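Local coordinates for viral structural protein 4 (PDB 6TZ0), which binds GTP and probably acts as the nucleotide-binding partner of the RNA-dependent RNA polymerase in a cytoplasmic polyhedrosis virus, at residues Met270-Asp284 and Ser311-Asn323. Numbering follows the deposited sequence.
Sequences MVNLSKRDLGLDVGD and STIMKISPHKMMN
Ile313 pushes its CD1 methyl into a hollow lined by Leu280, Asp281 and Asp284, a clear example of a branched side chain filling the concave side of a turn. Ile313 CD1 comes to 3.8 Å from Leu280 CB and also lies against Asp281 O and Asp284 CB. Asp281-Asp284 is a type II beta turn, with Gly283 at the position where a positive phi is needed. Two weak backbone bonds, Gly283 N to Ile313 O (3.0 Å) and Ile313 N to Asp284 O (3.3 Å), hold the turn over this knob, while Val282 CG1 rests on the carbonyls of Ile313 and Met314. Strands 266-271 and 313-319 flank 255-261 in an antiparallel sheet, and the loop that follows Val271 folds back against strand 313-319. Met314 and Lys315 form a classic bulge opposite Thr259; the extra residue is consistent with Ile313 and Ile316 both facing the loop. Ile316 CD1 reaches Leu280 CB at 3.9 Å, and its CG2 packs against the CG-to-CE stem of the extended Lys275 chain, whose NZ bonds weakly to Ile316 O. Farther along, Met270 bends at its last torsion (chi3 74°), bringing Met270 CE to the edge of the His319 ring, 3.5 Å from His319 CD2. The ring's NE2 is bonded to Gln188 O. Met322 fills the other flank of Met270, Met322 CG lying 3.7 Å from Met270 CE, and also touches Phe548 of helix 547-556.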
loop_
_atom_site.group_PDB
_atom_site.type_symbol
_atom_site.label_atom_id
_atom_site.label_comp_id
_atom_site.label_asym_id
_atom_site.label_seq_id
_atom_site.Cartn_x
_atom_site.Cartn_y
_atom_site.Cartn_z
ATOM N N MET B 270 -41.618 16.950 -8.414
ATOM C CA MET B 270 -41.122 17.365 -9.719
ATOM C C MET B 270 -41.190 16.185 -10.677
ATOM O O MET B 270 -40.739 15.086 -10.345
ATOM C CB MET B 270 -39.689 17.883 -9.620
ATOM C CG MET B 270 -39.552 19.144 -8.809
ATOM S SD MET B 270 -37.843 19.647 -8.570
ATOM C CE MET B 270 -37.450 20.262 -10.190
ATOM N N VAL B 271 -41.762 16.409 -11.859
ATOM C CA VAL B 271 -42.007 15.362 -12.845
ATOM C C VAL B 271 -41.406 15.797 -14.176
ATOM O O VAL B 271 -41.548 16.955 -14.578
ATOM C CB VAL B 271 -43.521 15.067 -12.988
ATOM C CG1 VAL B 271 -43.802 14.029 -14.051
ATOM C CG2 VAL B 271 -44.100 14.589 -11.689
ATOM N N ASN B 272 -40.742 14.865 -14.868
ATOM C CA ASN B 272 -40.131 15.120 -16.168
ATOM C C ASN B 272 -41.069 14.855 -17.329
ATOM O O ASN B 272 -40.615 14.439 -18.397
ATOM C CB ASN B 272 -38.868 14.282 -16.345
ATOM C CG ASN B 272 -37.746 14.750 -15.491
ATOM O OD1 ASN B 272 -37.311 14.058 -14.585
ATOM N ND2 ASN B 272 -37.247 15.924 -15.783
ATOM N N LEU B 273 -42.363 15.056 -17.150
ATOM C CA LEU B 273 -43.303 14.999 -18.251
ATOM C C LEU B 273 -44.042 16.321 -18.342
ATOM O O LEU B 273 -44.134 17.071 -17.370
ATOM C CB LEU B 273 -44.305 13.858 -18.083
ATOM C CG LEU B 273 -43.758 12.438 -18.133
ATOM C CD1 LEU B 273 -44.883 11.468 -17.889
ATOM C CD2 LEU B 273 -43.081 12.163 -19.458
ATOM N N SER B 274 -44.556 16.604 -19.531
ATOM C CA SER B 274 -45.388 17.773 -19.740
ATOM C C SER B 274 -46.770 17.554 -19.138
ATOM O O SER B 274 -47.167 16.436 -18.809
ATOM C CB SER B 274 -45.505 18.083 -21.228
ATOM O OG SER B 274 -46.407 19.150 -21.451
ATOM N N LYS B 275 -47.515 18.649 -19.000
ATOM C CA LYS B 275 -48.862 18.572 -18.452
ATOM C C LYS B 275 -49.840 17.956 -19.443
ATOM O O LYS B 275 -50.870 17.416 -19.033
ATOM C CB LYS B 275 -49.302 19.973 -18.024
ATOM C CG LYS B 275 -50.544 20.051 -17.167
ATOM C CD LYS B 275 -50.790 21.482 -16.721
ATOM C CE LYS B 275 -52.052 21.583 -15.888
ATOM N NZ LYS B 275 -52.323 22.982 -15.466
ATOM N N ARG B 276 -49.525 18.002 -20.735
ATOM C CA ARG B 276 -50.333 17.319 -21.735
ATOM C C ARG B 276 -50.093 15.817 -21.719
ATOM O O ARG B 276 -51.047 15.034 -21.778
ATOM C CB ARG B 276 -50.027 17.891 -23.115
ATOM C CG ARG B 276 -50.859 17.316 -24.238
ATOM C CD ARG B 276 -50.498 17.979 -25.556
ATOM N NE ARG B 276 -50.828 19.401 -25.544
ATOM C CZ ARG B 276 -52.028 19.894 -25.837
ATOM N NH1 ARG B 276 -53.018 19.082 -26.176
ATOM N NH2 ARG B 276 -52.237 21.201 -25.793
ATOM N N ASP B 277 -48.826 15.399 -21.642
ATOM C CA ASP B 277 -48.498 13.977 -21.639
ATOM C C ASP B 277 -48.956 13.312 -20.351
ATOM O O ASP B 277 -49.622 12.272 -20.377
ATOM C CB ASP B 277 -46.996 13.790 -21.822
ATOM C CG ASP B 277 -46.528 14.179 -23.201
ATOM O OD1 ASP B 277 -47.329 14.072 -24.152
ATOM O OD2 ASP B 277 -45.358 14.590 -23.339
ATOM N N LEU B 278 -48.600 13.895 -19.216
ATOM C CA LEU B 278 -49.090 13.451 -17.919
ATOM C C LEU B 278 -50.528 13.929 -17.774
ATOM O O LEU B 278 -50.778 15.068 -17.381
ATOM C CB LEU B 278 -48.206 14.010 -16.813
ATOM C CG LEU B 278 -48.490 13.568 -15.388
ATOM C CD1 LEU B 278 -48.187 12.090 -15.214
ATOM C CD2 LEU B 278 -47.690 14.406 -14.430
ATOM N N GLY B 279 -51.484 13.062 -18.083
ATOM C CA GLY B 279 -52.871 13.482 -18.131
ATOM C C GLY B 279 -53.522 13.611 -16.772
ATOM O O GLY B 279 -54.345 12.773 -16.395
ATOM N N LEU B 280 -53.168 14.654 -16.025
ATOM C CA LEU B 280 -53.657 14.854 -14.670
ATOM C C LEU B 280 -54.181 16.270 -14.506
ATOM O O LEU B 280 -53.623 17.219 -15.063
ATOM C CB LEU B 280 -52.560 14.598 -13.637
ATOM C CG LEU B 280 -52.036 13.173 -13.482
ATOM C CD1 LEU B 280 -50.869 13.158 -12.526
ATOM C CD2 LEU B 280 -53.135 12.263 -12.983
ATOM N N ASP B 281 -55.248 16.405 -13.731
ATOM C CA ASP B 281 -55.852 17.684 -13.391
ATOM C C ASP B 281 -55.894 17.827 -11.876
ATOM O O ASP B 281 -55.550 16.906 -11.137
ATOM C CB ASP B 281 -57.258 17.796 -13.979
ATOM C CG ASP B 281 -57.258 17.787 -15.486
ATOM O OD1 ASP B 281 -56.242 18.206 -16.078
ATOM O OD2 ASP B 281 -58.272 17.369 -16.081
ATOM N N VAL B 282 -56.329 18.997 -11.414
ATOM C CA VAL B 282 -56.453 19.250 -9.983
ATOM C C VAL B 282 -57.610 18.429 -9.430
ATOM O O VAL B 282 -58.750 18.541 -9.896
ATOM C CB VAL B 282 -56.649 20.744 -9.704
ATOM C CG1 VAL B 282 -56.921 20.973 -8.236
ATOM C CG2 VAL B 282 -55.425 21.518 -10.129
ATOM N N GLY B 283 -57.320 17.593 -8.438
ATOM C CA GLY B 283 -58.308 16.737 -7.822
ATOM C C GLY B 283 -58.155 15.276 -8.158
ATOM O O GLY B 283 -58.867 14.449 -7.578
ATOM N N ASP B 284 -57.251 14.930 -9.071
ATOM C CA ASP B 284 -57.087 13.548 -9.483
ATOM C C ASP B 284 -56.388 12.735 -8.403
ATOM O O ASP B 284 -55.612 13.248 -7.596
ATOM C CB ASP B 284 -56.295 13.458 -10.784
ATOM C CG ASP B 284 -57.087 13.924 -11.975
ATOM O OD1 ASP B 284 -58.329 13.834 -11.933
ATOM O OD2 ASP B 284 -56.470 14.365 -12.963
ATOM N N SER B 311 -53.851 10.454 -1.698
ATOM C CA SER B 311 -53.440 11.805 -2.038
ATOM C C SER B 311 -54.133 12.281 -3.303
ATOM O O SER B 311 -54.295 11.525 -4.261
ATOM C CB SER B 311 -51.932 11.861 -2.232
ATOM O OG SER B 311 -51.266 11.555 -1.025
ATOM N N THR B 312 -54.547 13.543 -3.299
ATOM C CA THR B 312 -55.123 14.202 -4.459
ATOM C C THR B 312 -54.276 15.413 -4.816
ATOM O O THR B 312 -53.442 15.863 -4.032
ATOM C CB THR B 312 -56.573 14.624 -4.202
ATOM O OG1 THR B 312 -56.607 15.586 -3.143
ATOM C CG2 THR B 312 -57.415 13.429 -3.809
ATOM N N ILE B 313 -54.495 15.945 -6.009
ATOM C CA ILE B 313 -53.685 17.041 -6.525
ATOM C C ILE B 313 -54.284 18.367 -6.084
ATOM O O ILE B 313 -55.471 18.625 -6.300
ATOM C CB ILE B 313 -53.571 16.969 -8.054
ATOM C CG1 ILE B 313 -52.775 15.739 -8.468
ATOM C CG2 ILE B 313 -52.889 18.184 -8.582
ATOM C CD1 ILE B 313 -52.783 15.465 -9.935
ATOM N N MET B 314 -53.458 19.214 -5.472
ATOM C CA MET B 314 -53.861 20.571 -5.135
ATOM C C MET B 314 -53.545 21.566 -6.239
ATOM O O MET B 314 -54.313 22.513 -6.435
ATOM C CB MET B 314 -53.172 21.025 -3.849
ATOM C CG MET B 314 -53.512 20.207 -2.629
ATOM S SD MET B 314 -52.542 20.682 -1.189
ATOM C CE MET B 314 -53.283 22.257 -0.782
ATOM N N LYS B 315 -52.445 21.374 -6.969
ATOM C CA LYS B 315 -51.979 22.337 -7.959
ATOM C C LYS B 315 -50.953 21.673 -8.871
ATOM O O LYS B 315 -50.098 20.928 -8.395
ATOM C CB LYS B 315 -51.358 23.556 -7.268
ATOM C CG LYS B 315 -50.985 24.682 -8.192
ATOM C CD LYS B 315 -50.449 25.857 -7.407
ATOM C CE LYS B 315 -50.058 26.992 -8.326
ATOM N NZ LYS B 315 -49.517 28.146 -7.564
ATOM N N ILE B 316 -51.050 21.940 -10.177
ATOM C CA ILE B 316 -50.040 21.544 -11.159
ATOM C C ILE B 316 -49.642 22.771 -11.965
ATOM O O ILE B 316 -50.500 23.435 -12.554
ATOM C CB ILE B 316 -50.530 20.442 -12.116
ATOM C CG1 ILE B 316 -50.776 19.140 -11.384
ATOM C CG2 ILE B 316 -49.499 20.148 -13.178
ATOM C CD1 ILE B 316 -51.426 18.093 -12.247
ATOM N N SER B 317 -48.347 23.060 -12.006
ATOM C CA SER B 317 -47.797 24.134 -12.810
ATOM C C SER B 317 -46.674 23.595 -13.679
ATOM O O SER B 317 -46.050 22.587 -13.333
ATOM C CB SER B 317 -47.260 25.260 -11.917
ATOM O OG SER B 317 -48.292 25.809 -11.122
ATOM N N PRO B 318 -46.409 24.221 -14.826
ATOM C CA PRO B 318 -45.214 23.858 -15.594
ATOM C C PRO B 318 -43.947 24.273 -14.867
ATOM O O PRO B 318 -43.881 25.342 -14.257
ATOM C CB PRO B 318 -45.384 24.636 -16.902
ATOM C CG PRO B 318 -46.825 24.903 -16.993
ATOM C CD PRO B 318 -47.290 25.111 -15.596
ATOM N N HIS B 319 -42.939 23.412 -14.929
ATOM C CA HIS B 319 -41.711 23.634 -14.187
ATOM C C HIS B 319 -40.563 23.105 -15.031
ATOM O O HIS B 319 -40.776 22.370 -15.992
ATOM C CB HIS B 319 -41.777 22.954 -12.815
ATOM C CG HIS B 319 -40.685 23.362 -11.881
ATOM N ND1 HIS B 319 -40.691 24.565 -11.213
ATOM C CD2 HIS B 319 -39.535 22.744 -11.532
ATOM C CE1 HIS B 319 -39.602 24.658 -10.473
ATOM N NE2 HIS B 319 -38.879 23.570 -10.658
ATOM N N LYS B 320 -39.345 23.511 -14.690
ATOM C CA LYS B 320 -38.164 23.057 -15.413
ATOM C C LYS B 320 -37.902 21.575 -15.166
ATOM O O LYS B 320 -38.115 21.069 -14.063
ATOM C CB LYS B 320 -36.958 23.885 -14.983
ATOM C CG LYS B 320 -35.708 23.586 -15.743
ATOM C CD LYS B 320 -34.557 24.416 -15.294
ATOM C CE LYS B 320 -33.341 24.023 -16.080
ATOM N NZ LYS B 320 -32.915 22.643 -15.739
ATOM N N MET B 321 -37.461 20.871 -16.209
ATOM C CA MET B 321 -37.085 19.472 -16.067
ATOM C C MET B 321 -35.819 19.296 -15.245
ATOM O O MET B 321 -34.876 20.081 -15.340
ATOM C CB MET B 321 -36.884 18.819 -17.431
ATOM C CG MET B 321 -38.153 18.370 -18.092
ATOM S SD MET B 321 -37.793 17.416 -19.564
ATOM C CE MET B 321 -39.445 17.013 -20.111
ATOM N N MET B 322 -35.805 18.233 -14.449
ATOM C CA MET B 322 -34.638 17.850 -13.676
ATOM C C MET B 322 -33.536 17.313 -14.577
ATOM O O MET B 322 -33.791 16.697 -15.614
ATOM C CB MET B 322 -35.014 16.778 -12.660
ATOM C CG MET B 322 -36.016 17.232 -11.639
ATOM S SD MET B 322 -36.431 15.969 -10.436
ATOM C CE MET B 322 -37.534 14.956 -11.403
ATOM N N ASN B 323 -32.312 17.541 -14.169
ATOM C CA ASN B 323 -31.180 16.961 -14.850
ATOM C C ASN B 323 -30.626 15.812 -14.026
ATOM O O ASN B 323 -30.575 15.908 -12.797
ATOM C CB ASN B 323 -30.079 17.997 -15.079
ATOM C CG ASN B 323 -30.553 19.170 -15.897
ATOM O OD1 ASN B 323 -30.592 20.297 -15.413
ATOM N ND2 ASN B 323 -30.932 18.912 -17.140
#